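Local coordinates for amidohydrolase (Staphylococcus aureus, PDB 3NUR), which is a putative metal-dependent amidohydrolase with a TIM-barrel fold that probably hydrolyses carbon-nitrogen bonds other than peptide bonds, though its substrate is not established, at residues S24-E29 against I311-D316; Q85-Q90 against E323-F328; I251-E256 against S291-K296. All blocks are in the same frame, centred on the assembly; numbering follows the deposited sequence.

Contact 1: residues S24-E29 against I311-D316. With CA (calcium ion), chain B.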
ATOM      1  N   SER A  24       3.742 -11.375 -13.929  1.00 14.63           N
ATOM      2  CA  SER A  24       3.537 -10.130 -13.212  1.00 12.00           C
ATOM      3  C   SER A  24       4.259 -10.053 -11.897  1.00 13.69           C
ATOM      4  O   SER A  24       4.658 -11.082 -11.331  1.00 13.37           O
ATOM      5  CB  SER A  24       2.043  -9.901 -12.979  1.00 14.61           C
ATOM      6  OG  SER A  24       1.496 -10.875 -12.100  1.00 13.61           O
ATOM      7  N   ILE A  25       4.412  -8.820 -11.413  1.00  8.36           N
ATOM      8  CA  ILE A  25       4.902  -8.493 -10.067  1.00  9.08           C
ATOM      9  C   ILE A  25       3.630  -7.920  -9.393  1.00 12.59           C
ATOM     10  O   ILE A  25       3.033  -6.978  -9.928  1.00 11.34           O
ATOM     11  CB  ILE A  25       6.067  -7.470 -10.047  1.00 12.26           C
ATOM     12  CG1 ILE A  25       7.310  -7.983 -10.819  1.00 12.19           C
ATOM     13  CG2 ILE A  25       6.452  -7.121  -8.585  1.00 13.57           C
ATOM     14  CD1 ILE A  25       8.379  -6.846 -11.137  1.00 19.23           C
ATOM     15  N   THR A  26       3.201  -8.490  -8.256  1.00  8.20           N
ATOM     16  CA  THR A  26       1.986  -8.023  -7.562  1.00  8.11           C
ATOM     17  C   THR A  26       2.393  -7.297  -6.257  1.00 11.78           C
ATOM     18  O   THR A  26       3.258  -7.786  -5.506  1.00 11.41           O
ATOM     19  CB  THR A  26       0.930  -9.120  -7.433  1.00 15.06           C
ATOM     20  OG1 THR A  26       1.516 -10.249  -6.806  1.00 13.69           O
ATOM     21  CG2 THR A  26       0.303  -9.539  -8.789  1.00 11.43           C
ATOM     22  N   PHE A  27       1.789  -6.126  -6.009  1.00  8.20           N
ATOM     23  CA  PHE A  27       2.235  -5.222  -4.948  1.00  8.25           C
ATOM     24  C   PHE A  27       1.495  -5.168  -3.610  1.00 12.10           C
ATOM     25  O   PHE A  27       2.001  -4.542  -2.667  1.00 12.16           O
ATOM     26  CB  PHE A  27       2.414  -3.820  -5.533  1.00  9.37           C
ATOM     27  CG  PHE A  27       3.705  -3.641  -6.291  1.00  9.03           C
ATOM     28  CD1 PHE A  27       4.806  -3.041  -5.686  1.00 10.15           C
ATOM     29  CD2 PHE A  27       3.815  -4.054  -7.619  1.00  9.71           C
ATOM     30  CE1 PHE A  27       6.008  -2.878  -6.383  1.00  8.99           C
ATOM     31  CE2 PHE A  27       5.008  -3.861  -8.329  1.00 10.40           C
ATOM     32  CZ  PHE A  27       6.092  -3.272  -7.706  1.00  7.90           C
ATOM     33  N   GLU A  28       0.291  -5.756  -3.526  1.00  8.96           N
ATOM     34  CA  GLU A  28      -0.467  -5.693  -2.271  1.00  8.42           C
ATOM     35  C   GLU A  28      -0.851  -7.099  -1.906  1.00 12.64           C
ATOM     36  O   GLU A  28      -1.964  -7.522  -2.170  1.00 12.63           O
ATOM     37  CB  GLU A  28      -1.696  -4.761  -2.414  1.00  9.86           C
ATOM     38  CG  GLU A  28      -2.264  -4.331  -1.064  1.00 12.73           C
ATOM     39  CD  GLU A  28      -3.605  -3.631  -1.182  1.00 17.83           C
ATOM     40  OE1 GLU A  28      -4.587  -4.139  -0.598  1.00 13.92           O
ATOM     41  OE2 GLU A  28      -3.686  -2.603  -1.897  1.00 11.26           O
ATOM     42  N   GLU A  29       0.121  -7.870  -1.417  1.00  8.66           N
ATOM     43  CA  GLU A  29      -0.056  -9.297  -1.136  1.00  8.56           C
ATOM     44  C   GLU A  29       0.338  -9.486   0.315  1.00 11.88           C
ATOM     45  O   GLU A  29       1.421  -9.032   0.718  1.00 10.48           O
ATOM     46  CB  GLU A  29       0.836 -10.093  -2.114  1.00  9.56           C
ATOM     47  CG  GLU A  29       0.769  -9.546  -3.558  1.00 12.04           C
ATOM     48  CD  GLU A  29      -0.613  -9.313  -4.166  1.00 14.13           C
ATOM     49  OE1 GLU A  29      -1.494 -10.188  -4.010  1.00 12.26           O
ATOM     50  OE2 GLU A  29      -0.818  -8.250  -4.801  1.00 12.25           O
ATOM     51  N   ILE A 311       0.932   2.942 -13.028  1.00  7.30           N
ATOM     52  CA  ILE A 311       0.058   1.854 -12.589  1.00  7.59           C
ATOM     53  C   ILE A 311       0.849   0.582 -12.308  1.00 11.67           C
ATOM     54  O   ILE A 311       1.626   0.123 -13.151  1.00 12.08           O
ATOM     55  CB  ILE A 311      -1.112   1.619 -13.597  1.00  9.86           C
ATOM     56  CG1 ILE A 311      -1.937   2.923 -13.818  1.00  9.91           C
ATOM     57  CG2 ILE A 311      -2.014   0.452 -13.164  1.00 10.15           C
ATOM     58  CD1 ILE A 311      -2.870   2.855 -15.035  1.00 14.77           C
ATOM     59  N   LEU A 312       0.630   0.012 -11.124  1.00  8.20           N
ATOM     60  CA  LEU A 312       1.253  -1.247 -10.708  1.00  7.87           C
ATOM     61  C   LEU A 312       0.166  -2.291 -10.526  1.00 11.84           C
ATOM     62  O   LEU A 312      -0.983  -1.924 -10.347  1.00 11.87           O
ATOM     63  CB  LEU A 312       2.036  -1.074  -9.387  1.00  8.10           C
ATOM     64  CG  LEU A 312       3.159  -0.047  -9.378  1.00 11.37           C
ATOM     65  CD1 LEU A 312       3.721   0.129  -7.957  1.00 11.59           C
ATOM     66  CD2 LEU A 312       4.262  -0.414 -10.367  1.00 12.32           C
ATOM     67  N   TYR A 313       0.507  -3.582 -10.619  1.00  8.41           N
ATOM     68  CA  TYR A 313      -0.478  -4.649 -10.478  1.00  7.96           C
ATOM     69  C   TYR A 313      -0.522  -5.167  -9.041  1.00  9.33           C
ATOM     70  O   TYR A 313       0.457  -5.032  -8.310  1.00  9.31           O
ATOM     71  CB  TYR A 313      -0.194  -5.759 -11.507  1.00  8.90           C
ATOM     72  CG  TYR A 313      -1.416  -6.483 -12.033  1.00  9.83           C
ATOM     73  CD1 TYR A 313      -2.628  -5.818 -12.205  1.00 10.48           C
ATOM     74  CD2 TYR A 313      -1.347  -7.825 -12.407  1.00 10.76           C
ATOM     75  CE1 TYR A 313      -3.744  -6.468 -12.739  1.00  9.09           C
ATOM     76  CE2 TYR A 313      -2.456  -8.487 -12.942  1.00 11.63           C
ATOM     77  CZ  TYR A 313      -3.654  -7.807 -13.096  1.00 15.08           C
ATOM     78  OH  TYR A 313      -4.750  -8.466 -13.605  1.00 13.75           O
ATOM     79  N   ALA A 314      -1.675  -5.673  -8.612  1.00  7.25           N
ATOM     80  CA  ALA A 314      -1.877  -6.157  -7.229  1.00  6.94           C
ATOM     81  C   ALA A 314      -3.167  -6.949  -7.162  1.00 11.85           C
ATOM     82  O   ALA A 314      -4.130  -6.597  -7.845  1.00 11.31           O
ATOM     83  CB  ALA A 314      -1.947  -4.982  -6.256  1.00  7.40           C
ATOM     84  N   ALA A 315      -3.202  -7.988  -6.311  1.00  8.90           N
ATOM     85  CA  ALA A 315      -4.364  -8.867  -6.165  1.00  8.67           C
ATOM     86  C   ALA A 315      -5.069  -8.772  -4.814  1.00 10.96           C
ATOM     87  O   ALA A 315      -6.189  -9.258  -4.701  1.00  9.21           O
ATOM     88  CB  ALA A 315      -3.924 -10.321  -6.362  1.00  9.08           C
ATOM     89  N   ASP A 316      -4.387  -8.250  -3.777  1.00  8.75           N
ATOM     90  CA  ASP A 316      -4.892  -8.246  -2.380  1.00  7.86           C
ATOM     91  C   ASP A 316      -4.978  -9.704  -1.865  1.00 11.20           C
ATOM     92  O   ASP A 316      -5.803 -10.043  -1.003  1.00 11.13           O
ATOM     93  CB  ASP A 316      -6.230  -7.477  -2.217  1.00  9.22           C
ATOM     94  CG  ASP A 316      -6.440  -6.943  -0.816  1.00 12.12           C
ATOM     95  OD1 ASP A 316      -5.434  -6.840  -0.058  1.00 12.07           O
ATOM     96  OD2 ASP A 316      -7.627  -6.707  -0.431  1.00 14.75           O
TER
HETATM   97 CA    CA B 358      -4.920  -5.224   1.228  1.00  6.43          CA
HETATM   98  O   HOH W   1       3.124  -4.680 -11.462  1.00  8.47           O
HETATM   99  O   HOH W   2      -6.934  -4.472   0.860  1.00 15.38           O
HETATM  100  O   HOH W   3      -5.882  -5.936   3.143  1.00 19.12           O

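Contact 2: residues Q85-Q90 against E323-F328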
ATOM      1  N   GLN A  85      -2.151 -17.851 -11.811  1.00 11.63           N
ATOM      2  CA  GLN A  85      -2.453 -16.476 -12.259  1.00 11.14           C
ATOM      3  C   GLN A  85      -1.293 -15.750 -12.927  1.00 15.66           C
ATOM      4  O   GLN A  85      -1.356 -14.523 -13.115  1.00 14.83           O
ATOM      5  CB  GLN A  85      -3.051 -15.648 -11.105  1.00 11.94           C
ATOM      6  CG  GLN A  85      -4.369 -16.213 -10.542  1.00 10.76           C
ATOM      7  CD  GLN A  85      -5.506 -16.333 -11.544  1.00 21.06           C
ATOM      8  OE1 GLN A  85      -5.654 -15.531 -12.475  1.00 18.34           O
ATOM      9  NE2 GLN A  85      -6.371 -17.327 -11.347  1.00 18.49           N
ATOM     10  N   ASP A  86      -0.227 -16.489 -13.279  1.00 12.95           N
ATOM     11  CA  ASP A  86       0.956 -15.959 -13.965  1.00 13.32           C
ATOM     12  C   ASP A  86       1.683 -14.859 -13.173  1.00 13.82           C
ATOM     13  O   ASP A  86       2.189 -13.895 -13.753  1.00 14.57           O
ATOM     14  CB  ASP A  86       0.621 -15.510 -15.418  1.00 16.64           C
ATOM     15  CG  ASP A  86       0.250 -16.641 -16.374  1.00 31.71           C
ATOM     16  OD1 ASP A  86       0.638 -17.806 -16.106  1.00 31.44           O
ATOM     17  OD2 ASP A  86      -0.415 -16.360 -17.392  1.00 40.27           O
ATOM     18  N   VAL A  87       1.694 -14.991 -11.848  1.00  9.54           N
ATOM     19  CA  VAL A  87       2.389 -14.051 -10.972  1.00  8.02           C
ATOM     20  C   VAL A  87       3.779 -14.620 -10.706  1.00 11.64           C
ATOM     21  O   VAL A  87       3.892 -15.668 -10.063  1.00 12.01           O
ATOM     22  CB  VAL A  87       1.628 -13.824  -9.641  1.00 11.43           C
ATOM     23  CG1 VAL A  87       2.401 -12.861  -8.740  1.00 10.48           C
ATOM     24  CG2 VAL A  87       0.199 -13.308  -9.895  1.00 11.05           C
ATOM     25  N   GLN A  88       4.827 -13.884 -11.100  1.00  9.88           N
ATOM     26  CA  GLN A  88       6.217 -14.282 -10.867  1.00 10.57           C
ATOM     27  C   GLN A  88       6.597 -13.878  -9.449  1.00 14.06           C
ATOM     28  O   GLN A  88       7.234 -14.657  -8.747  1.00 13.56           O
ATOM     29  CB  GLN A  88       7.152 -13.590 -11.879  1.00 11.72           C
ATOM     30  CG  GLN A  88       8.656 -13.920 -11.727  1.00 18.49           C
ATOM     31  CD  GLN A  88       8.972 -15.386 -11.925  1.00 37.51           C
ATOM     32  OE1 GLN A  88       9.703 -15.995 -11.137  1.00 37.82           O
ATOM     33  NE2 GLN A  88       8.402 -15.994 -12.957  1.00 32.20           N
ATOM     34  N   ILE A  89       6.249 -12.632  -9.040  1.00 10.53           N
ATOM     35  CA  ILE A  89       6.620 -12.137  -7.718  1.00 10.11           C
ATOM     36  C   ILE A  89       5.456 -11.554  -6.952  1.00 14.60           C
ATOM     37  O   ILE A  89       4.687 -10.751  -7.502  1.00 13.85           O
ATOM     38  CB  ILE A  89       7.750 -11.062  -7.857  1.00 13.43           C
ATOM     39  CG1 ILE A  89       9.042 -11.642  -8.482  1.00 13.94           C
ATOM     40  CG2 ILE A  89       8.021 -10.299  -6.544  1.00 14.69           C
ATOM     41  CD1 ILE A  89      10.044 -10.607  -8.883  1.00 18.41           C
ATOM     42  N   GLN A  90       5.388 -11.883  -5.641  1.00 10.88           N
ATOM     43  CA  GLN A  90       4.495 -11.202  -4.735  1.00  9.66           C
ATOM     44  C   GLN A  90       5.406 -10.332  -3.859  1.00 11.33           C
ATOM     45  O   GLN A  90       6.425 -10.819  -3.344  1.00 10.17           O
ATOM     46  CB  GLN A  90       3.691 -12.161  -3.839  1.00 10.47           C
ATOM     47  CG  GLN A  90       2.450 -12.701  -4.509  1.00 15.00           C
ATOM     48  CD  GLN A  90       1.533 -13.438  -3.546  1.00 19.37           C
ATOM     49  OE1 GLN A  90       0.383 -13.786  -3.873  1.00 16.33           O
ATOM     50  NE2 GLN A  90       1.979 -13.639  -2.319  1.00  9.56           N
ATOM     51  N   GLU A 323      -9.888 -14.631  -9.715  1.00 20.12           N
ATOM     52  CA  GLU A 323      -9.799 -15.711 -10.703  1.00 20.58           C
ATOM     53  C   GLU A 323      -9.374 -15.234 -12.098  1.00 22.26           C
ATOM     54  O   GLU A 323      -8.857 -16.042 -12.871  1.00 21.24           O
ATOM     55  CB  GLU A 323     -11.102 -16.548 -10.744  1.00 22.60           C
ATOM     56  CG  GLU A 323     -12.274 -15.870 -11.437  1.00 40.31           C
ATOM     57  CD  GLU A 323     -13.662 -16.385 -11.099  1.00 73.79           C
ATOM     58  OE1 GLU A 323     -13.936 -16.638  -9.902  1.00 68.33           O
ATOM     59  OE2 GLU A 323     -14.498 -16.472 -12.027  1.00 72.79           O
ATOM     60  N   LYS A 324      -9.559 -13.926 -12.397  1.00 16.64           N
ATOM     61  CA  LYS A 324      -9.211 -13.307 -13.690  1.00 16.39           C
ATOM     62  C   LYS A 324      -7.911 -12.478 -13.647  1.00 16.37           C
ATOM     63  O   LYS A 324      -7.585 -11.788 -14.624  1.00 14.29           O
ATOM     64  CB  LYS A 324     -10.376 -12.435 -14.190  1.00 19.64           C
ATOM     65  CG  LYS A 324     -11.551 -13.253 -14.740  1.00 38.93           C
ATOM     66  CD  LYS A 324     -12.720 -12.355 -15.150  1.00 52.09           C
ATOM     67  CE  LYS A 324     -12.523 -11.676 -16.492  1.00 66.17           C
ATOM     68  NZ  LYS A 324     -13.241 -10.374 -16.561  1.00 73.72           N
ATOM     69  N   LEU A 325      -7.136 -12.577 -12.538  1.00 11.75           N
ATOM     70  CA  LEU A 325      -5.883 -11.828 -12.436  1.00 10.81           C
ATOM     71  C   LEU A 325      -4.967 -11.993 -13.662  1.00 14.85           C
ATOM     72  O   LEU A 325      -4.504 -10.998 -14.225  1.00 14.89           O
ATOM     73  CB  LEU A 325      -5.142 -12.168 -11.133  1.00  9.65           C
ATOM     74  CG  LEU A 325      -3.988 -11.219 -10.817  1.00 12.59           C
ATOM     75  CD1 LEU A 325      -4.515  -9.852 -10.300  1.00 12.74           C
ATOM     76  CD2 LEU A 325      -3.081 -11.817  -9.812  1.00 11.60           C
ATOM     77  N   GLY A 326      -4.786 -13.230 -14.110  1.00 12.47           N
ATOM     78  CA  GLY A 326      -3.907 -13.541 -15.232  1.00 11.75           C
ATOM     79  C   GLY A 326      -4.390 -13.161 -16.616  1.00 17.36           C
ATOM     80  O   GLY A 326      -3.599 -13.214 -17.563  1.00 18.47           O
ATOM     81  N   VAL A 327      -5.689 -12.783 -16.761  1.00 12.69           N
ATOM     82  CA  VAL A 327      -6.242 -12.413 -18.067  1.00 12.84           C
ATOM     83  C   VAL A 327      -6.802 -10.981 -18.130  1.00 14.65           C
ATOM     84  O   VAL A 327      -7.058 -10.485 -19.222  1.00 14.60           O
ATOM     85  CB  VAL A 327      -7.265 -13.469 -18.605  1.00 17.73           C
ATOM     86  CG1 VAL A 327      -6.614 -14.850 -18.756  1.00 17.77           C
ATOM     87  CG2 VAL A 327      -8.510 -13.543 -17.728  1.00 17.63           C
ATOM     88  N   PHE A 328      -6.985 -10.319 -16.975  1.00  9.80           N
ATOM     89  CA  PHE A 328      -7.580  -8.980 -16.908  1.00  9.42           C
ATOM     90  C   PHE A 328      -6.890  -7.964 -17.796  1.00 13.45           C
ATOM     91  O   PHE A 328      -7.566  -7.199 -18.480  1.00 13.95           O
ATOM     92  CB  PHE A 328      -7.667  -8.476 -15.463  1.00 11.01           C
ATOM     93  CG  PHE A 328      -8.192  -7.065 -15.289  1.00 12.28           C
ATOM     94  CD1 PHE A 328      -9.511  -6.752 -15.598  1.00 14.77           C
ATOM     95  CD2 PHE A 328      -7.376  -6.059 -14.775  1.00 13.99           C
ATOM     96  CE1 PHE A 328      -9.992  -5.444 -15.438  1.00 15.31           C
ATOM     97  CE2 PHE A 328      -7.876  -4.764 -14.561  1.00 15.32           C
ATOM     98  CZ  PHE A 328      -9.183  -4.468 -14.896  1.00 14.23           C
TER

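Contact 3: residues I251-E256 against S291-K296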
ATOM      1  N   ILE A 251      -0.508   3.596  -3.561  1.00  7.59           N
ATOM      2  CA  ILE A 251      -1.854   3.481  -3.005  1.00  7.59           C
ATOM      3  C   ILE A 251      -2.650   2.507  -3.848  1.00 11.97           C
ATOM      4  O   ILE A 251      -2.499   2.480  -5.064  1.00 12.01           O
ATOM      5  CB  ILE A 251      -2.586   4.822  -2.821  1.00 10.29           C
ATOM      6  CG1 ILE A 251      -2.633   5.647  -4.145  1.00 10.65           C
ATOM      7  CG2 ILE A 251      -1.998   5.608  -1.600  1.00 10.19           C
ATOM      8  CD1 ILE A 251      -3.397   7.030  -4.017  1.00 17.70           C
ATOM      9  N   GLY A 252      -3.480   1.721  -3.184  1.00  9.16           N
ATOM     10  CA  GLY A 252      -4.306   0.707  -3.812  1.00  7.52           C
ATOM     11  C   GLY A 252      -5.711   1.166  -4.101  1.00  8.92           C
ATOM     12  O   GLY A 252      -5.991   2.367  -4.132  1.00  9.19           O
ATOM     13  N   HIS A 253      -6.603   0.196  -4.346  1.00  5.80           N
ATOM     14  CA  HIS A 253      -8.023   0.415  -4.629  1.00  6.04           C
ATOM     15  C   HIS A 253      -8.258   1.537  -5.624  1.00  9.33           C
ATOM     16  O   HIS A 253      -9.156   2.390  -5.441  1.00  8.28           O
ATOM     17  CB  HIS A 253      -8.805   0.568  -3.309  1.00  7.39           C
ATOM     18  CG  HIS A 253      -8.445  -0.523  -2.343  1.00 10.76           C
ATOM     19  ND1 HIS A 253      -7.435  -0.354  -1.401  1.00 12.09           N
ATOM     20  CD2 HIS A 253      -8.883  -1.799  -2.293  1.00 12.02           C
ATOM     21  CE1 HIS A 253      -7.304  -1.534  -0.809  1.00 11.54           C
ATOM     22  NE2 HIS A 253      -8.169  -2.424  -1.295  1.00 12.17           N
ATOM     23  N   TRP A 254      -7.463   1.499  -6.725  1.00  7.41           N
ATOM     24  CA  TRP A 254      -7.537   2.448  -7.831  1.00  8.42           C
ATOM     25  C   TRP A 254      -7.291   3.916  -7.432  1.00 11.59           C
ATOM     26  O   TRP A 254      -7.767   4.841  -8.104  1.00 11.73           O
ATOM     27  CB  TRP A 254      -8.873   2.267  -8.606  1.00  7.72           C
ATOM     28  CG  TRP A 254      -9.002   0.946  -9.320  1.00  9.97           C
ATOM     29  CD1 TRP A 254      -9.964  -0.001  -9.120  1.00 12.80           C
ATOM     30  CD2 TRP A 254      -8.176   0.462 -10.395  1.00  9.89           C
ATOM     31  NE1 TRP A 254      -9.777  -1.057  -9.987  1.00 12.27           N
ATOM     32  CE2 TRP A 254      -8.702  -0.789 -10.796  1.00 13.37           C
ATOM     33  CE3 TRP A 254      -7.062   0.979 -11.077  1.00 11.52           C
ATOM     34  CZ2 TRP A 254      -8.150  -1.532 -11.846  1.00 12.57           C
ATOM     35  CZ3 TRP A 254      -6.473   0.211 -12.077  1.00 12.89           C
ATOM     36  CH2 TRP A 254      -7.013  -1.028 -12.449  1.00 13.30           C
ATOM     37  N   GLY A 255      -6.536   4.124  -6.358  1.00  7.99           N
ATOM     38  CA  GLY A 255      -6.230   5.478  -5.905  1.00  7.16           C
ATOM     39  C   GLY A 255      -7.043   5.984  -4.736  1.00  9.62           C
ATOM     40  O   GLY A 255      -6.926   7.166  -4.382  1.00  9.91           O
ATOM     41  N   GLU A 256      -7.866   5.099  -4.098  1.00  7.50           N
ATOM     42  CA  GLU A 256      -8.600   5.469  -2.869  1.00  7.39           C
ATOM     43  C   GLU A 256      -9.404   6.758  -3.052  1.00  8.86           C
ATOM     44  O   GLU A 256      -9.394   7.642  -2.182  1.00  8.10           O
ATOM     45  CB  GLU A 256      -7.596   5.591  -1.691  1.00  7.90           C
ATOM     46  CG  GLU A 256      -6.659   4.382  -1.557  1.00  7.92           C
ATOM     47  CD  GLU A 256      -7.257   3.074  -1.062  1.00 12.78           C
ATOM     48  OE1 GLU A 256      -8.497   2.983  -0.930  1.00 11.83           O
ATOM     49  OE2 GLU A 256      -6.469   2.148  -0.751  1.00 11.27           O
ATOM     50  N   SER A 291      -5.588  -3.411  -6.235  1.00  9.05           N
ATOM     51  CA  SER A 291      -5.868  -4.253  -5.046  1.00  7.83           C
ATOM     52  C   SER A 291      -6.893  -5.367  -5.348  1.00 12.18           C
ATOM     53  O   SER A 291      -7.846  -5.555  -4.585  1.00 11.92           O
ATOM     54  CB  SER A 291      -6.364  -3.405  -3.876  1.00 10.32           C
ATOM     55  OG  SER A 291      -5.551  -2.272  -3.661  1.00 14.41           O
ATOM     56  N   GLY A 292      -6.736  -6.044  -6.485  1.00 11.10           N
ATOM     57  CA  GLY A 292      -7.621  -7.138  -6.881  1.00 10.73           C
ATOM     58  C   GLY A 292      -9.028  -6.744  -7.300  1.00 14.25           C
ATOM     59  O   GLY A 292      -9.882  -7.623  -7.479  1.00 12.14           O
HETATM   60  N   MSE A 293      -9.286  -5.428  -7.492  1.00 10.44           N
HETATM   61  CA  MSE A 293     -10.604  -4.942  -7.944  1.00 10.85           C
HETATM   62  C   MSE A 293     -10.474  -4.797  -9.467  1.00 14.16           C
HETATM   63  O   MSE A 293     -10.085  -3.748  -9.959  1.00 13.14           O
HETATM   64  CB  MSE A 293     -10.956  -3.585  -7.293  1.00 13.70           C
HETATM   65  CG  MSE A 293     -11.204  -3.661  -5.792  1.00 21.15           C
HETATM   66 SE   MSE A 293     -11.281  -1.841  -5.009  0.70 30.68          SE
HETATM   67  CE  MSE A 293     -12.398  -0.942  -6.253  1.00 26.83           C
ATOM     68  N   LEU A 294     -10.728  -5.886 -10.190  1.00 11.13           N
ATOM     69  CA  LEU A 294     -10.463  -5.952 -11.620  1.00 10.67           C
ATOM     70  C   LEU A 294     -11.628  -5.460 -12.443  1.00 14.56           C
ATOM     71  O   LEU A 294     -12.353  -6.235 -13.069  1.00 13.45           O
ATOM     72  CB  LEU A 294      -9.965  -7.361 -12.001  1.00 10.76           C
ATOM     73  CG  LEU A 294      -8.778  -7.909 -11.160  1.00 15.36           C
ATOM     74  CD1 LEU A 294      -8.350  -9.273 -11.663  1.00 14.86           C
ATOM     75  CD2 LEU A 294      -7.598  -6.935 -11.122  1.00 16.76           C
ATOM     76  N   THR A 295     -11.816  -4.134 -12.405  1.00 10.67           N
ATOM     77  CA  THR A 295     -12.953  -3.485 -13.040  1.00 10.26           C
ATOM     78  C   THR A 295     -12.463  -2.436 -14.029  1.00 12.67           C
ATOM     79  O   THR A 295     -11.611  -1.615 -13.685  1.00 12.45           O
ATOM     80  CB  THR A 295     -13.899  -2.952 -11.953  1.00 15.02           C
ATOM     81  OG1 THR A 295     -13.161  -2.069 -11.095  1.00 14.89           O
ATOM     82  CG2 THR A 295     -14.537  -4.094 -11.110  1.00 14.02           C
ATOM     83  N   LYS A 296     -12.934  -2.530 -15.279  1.00  9.59           N
ATOM     84  CA  LYS A 296     -12.504  -1.634 -16.358  1.00  8.93           C
ATOM     85  C   LYS A 296     -12.789  -0.123 -16.155  1.00 11.68           C
ATOM     86  O   LYS A 296     -11.902   0.680 -16.465  1.00  9.83           O
ATOM     87  CB  LYS A 296     -13.038  -2.132 -17.719  1.00 12.61           C
ATOM     88  CG  LYS A 296     -12.442  -1.409 -18.915  1.00 19.00           C
ATOM     89  CD  LYS A 296     -12.880  -2.003 -20.260  1.00 23.26           C
ATOM     90  CE  LYS A 296     -12.320  -1.241 -21.450  1.00 27.06           C
ATOM     91  NZ  LYS A 296     -12.890   0.143 -21.565  1.00 25.03           N
TER
HETATM   92  O   HOH W   4      -9.054  -5.020  -1.978  1.00 13.94           O

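Contact 1: residues S24-E29 against I311-D316
Phe-27 N donates to Tyr-313 O at 2.9 Å, joining the first strand of the TIM barrel, 24-31, to the segment 311-316 that comes late in the chain and lies beside it; the nearest CA atoms are those of Thr-26 and Ala-314, 4.3 Å apart. Nearby, a water accepts from Tyr-313 N and lies within hydrogen-bonding distance of Ile-25 O. A corner at Phe-27 breaks the strand, and there the backbone N of Glu-28 and that of Ala-315 converge on one oxygen, Glu-29 OE2. Ala-315 N meets the syn lone pair of Glu-29 OE2 at 2.8 Å and 171°, while Glu-28 N reaches the same oxygen at 3.0 Å from above the carboxylate plane. The bend of the Glu-29 chain at chi2 (-50°) folds the acid back to serve both amides; OE1 turns to Tyr-317 N. Alanine suits 314 and 315, whose small methyl groups lie against the buried carboxylate. Farther back, Leu-312 CD1 sits over the centre of the Phe-27 ring, 3.9 Å from its centroid, a CH-pi contact filling the apolar interior. At the C-terminal end of the strand, where TIM barrels carry their active sites, Glu-28 and Asp-316 run side by side, their carboxylate planes 73° apart, to share a calcium ion that His-30 and His-192 also bind. The second oxygen of Glu-28, OE2, bonds to Ser-291 OG. Glu-28 OE1 and Asp-316 OD1, 2.9 Å from each other, are each 2.1 Å from the calcium.

Contact 2: residues Q85-Q90 against E323-F328
Two hydrogen bonds, both made by the side-chain amide of Gln-85, join the end of helix 75-84 to the turn that begins helix 325-328. Gln-85 OE1 accepts from Gly-326 N at 3.0 Å, the donor lying in the amide's carbonyl plane with an N-H...O angle of 161°. On the other branch, Gln-85 NE2 donates to Glu-323 O at 3.2 Å, a more bent bond that reaches the oxygen from above its carbonyl plane. With CG opposite the carbonyl carbon (chi1 -61°), a bend at chi2 (-59°) brings the amide round to the turn; a glutamine amide carries both a donor and an acceptor, and both are used here. Gly-326 fits closely: its CA lies 4.4 Å from that of Gln-85, and a CB would point toward Gln-85 O with little room to spare.

In this TIM barrel, Gln-85 is the first residue to leave the helix before strand 87-94, so the contact lies on the connection into the second strand, some way from the metal site.

Apolar packing continues inward from the polar pair. Leu-325 CD2 touches Val-87 CG2 at 3.6 Å, the two side chains crossing at about a right angle, and the same leucine methyl, CD2, rests 4.0 Å from Gln-85 CB. Leu-325 also packs on Phe-81 of helix 75-84, and Val-87 on Met-82, so both lie against that helix as well as against each other. The backbone oxygen of Leu-325 accepts from Tyr-313 OH.

Contact 3: residues I251-E256 against S291-K296
Two hydrogen bonds from neighbouring residues tie the loops together. His-253 N donates to Ser-291 OG at 2.8 Å, and Trp-254 NE1 donates to Met-293 O, of a selenomethionine, at 2.7 Å. That second donor lies in the carbonyl plane, although the oxygen is tilted from the indole plane. The serine's chi1 of -48° sets OG opposite its carbonyl carbon and swings it toward His-253 N. Glycine suits position 252: Ser-291 OG is 3.2 Å from Gly-252 CA, leaving no place for a CB.

Around the imidazole, Ser-291 CB makes a CH-pi contact over one face, 3.5 Å from the ring centroid, while Met-293 SE stands at the edge, 3.6 Å from His-253 CD2. Both loops follow barrel strands, 249-251 and 286-288, at the C-terminal ends where a TIM barrel holds its active site, and the His-253 side chain is about 5 Å from the calcium ion. Through Glu-28 the serine reaches the metal as a second-shell residue.

Further polar contacts fix the rotation of the His-253 ring: His-253 ND1 donates to Glu-256 OE2 at 2.8 Å, close to the ring plane, and a water links NE2 to Ser-291 O. Apolar contact is slighter, with Met-293 CE 3.9 Å from Trp-254 CD1.

Overall arrangement
From the N terminus, the chain enters the barrel along strand 24-31, whose partner 311-316 arrives 282 residues later to close contact 1. Residues 85-90 follow, leading into the neighbouring strand 87-94, and pair with 323-328; contact 2 therefore crosses contact 1. Contact 3, between 251-256 and 291-296, closes a short loop nested inside both and joins the loops after strands 249-251 and 286-288. The three meet in space: Thr-26 N probably bonds to Ile-89 O, Gly-292 N to Ala-314 O, and Leu-294 packs on Phe-328. Contacts 1 and 2 tie the first two strands to segments late in the chain, and contact 3 joins two late loops near the calcium site.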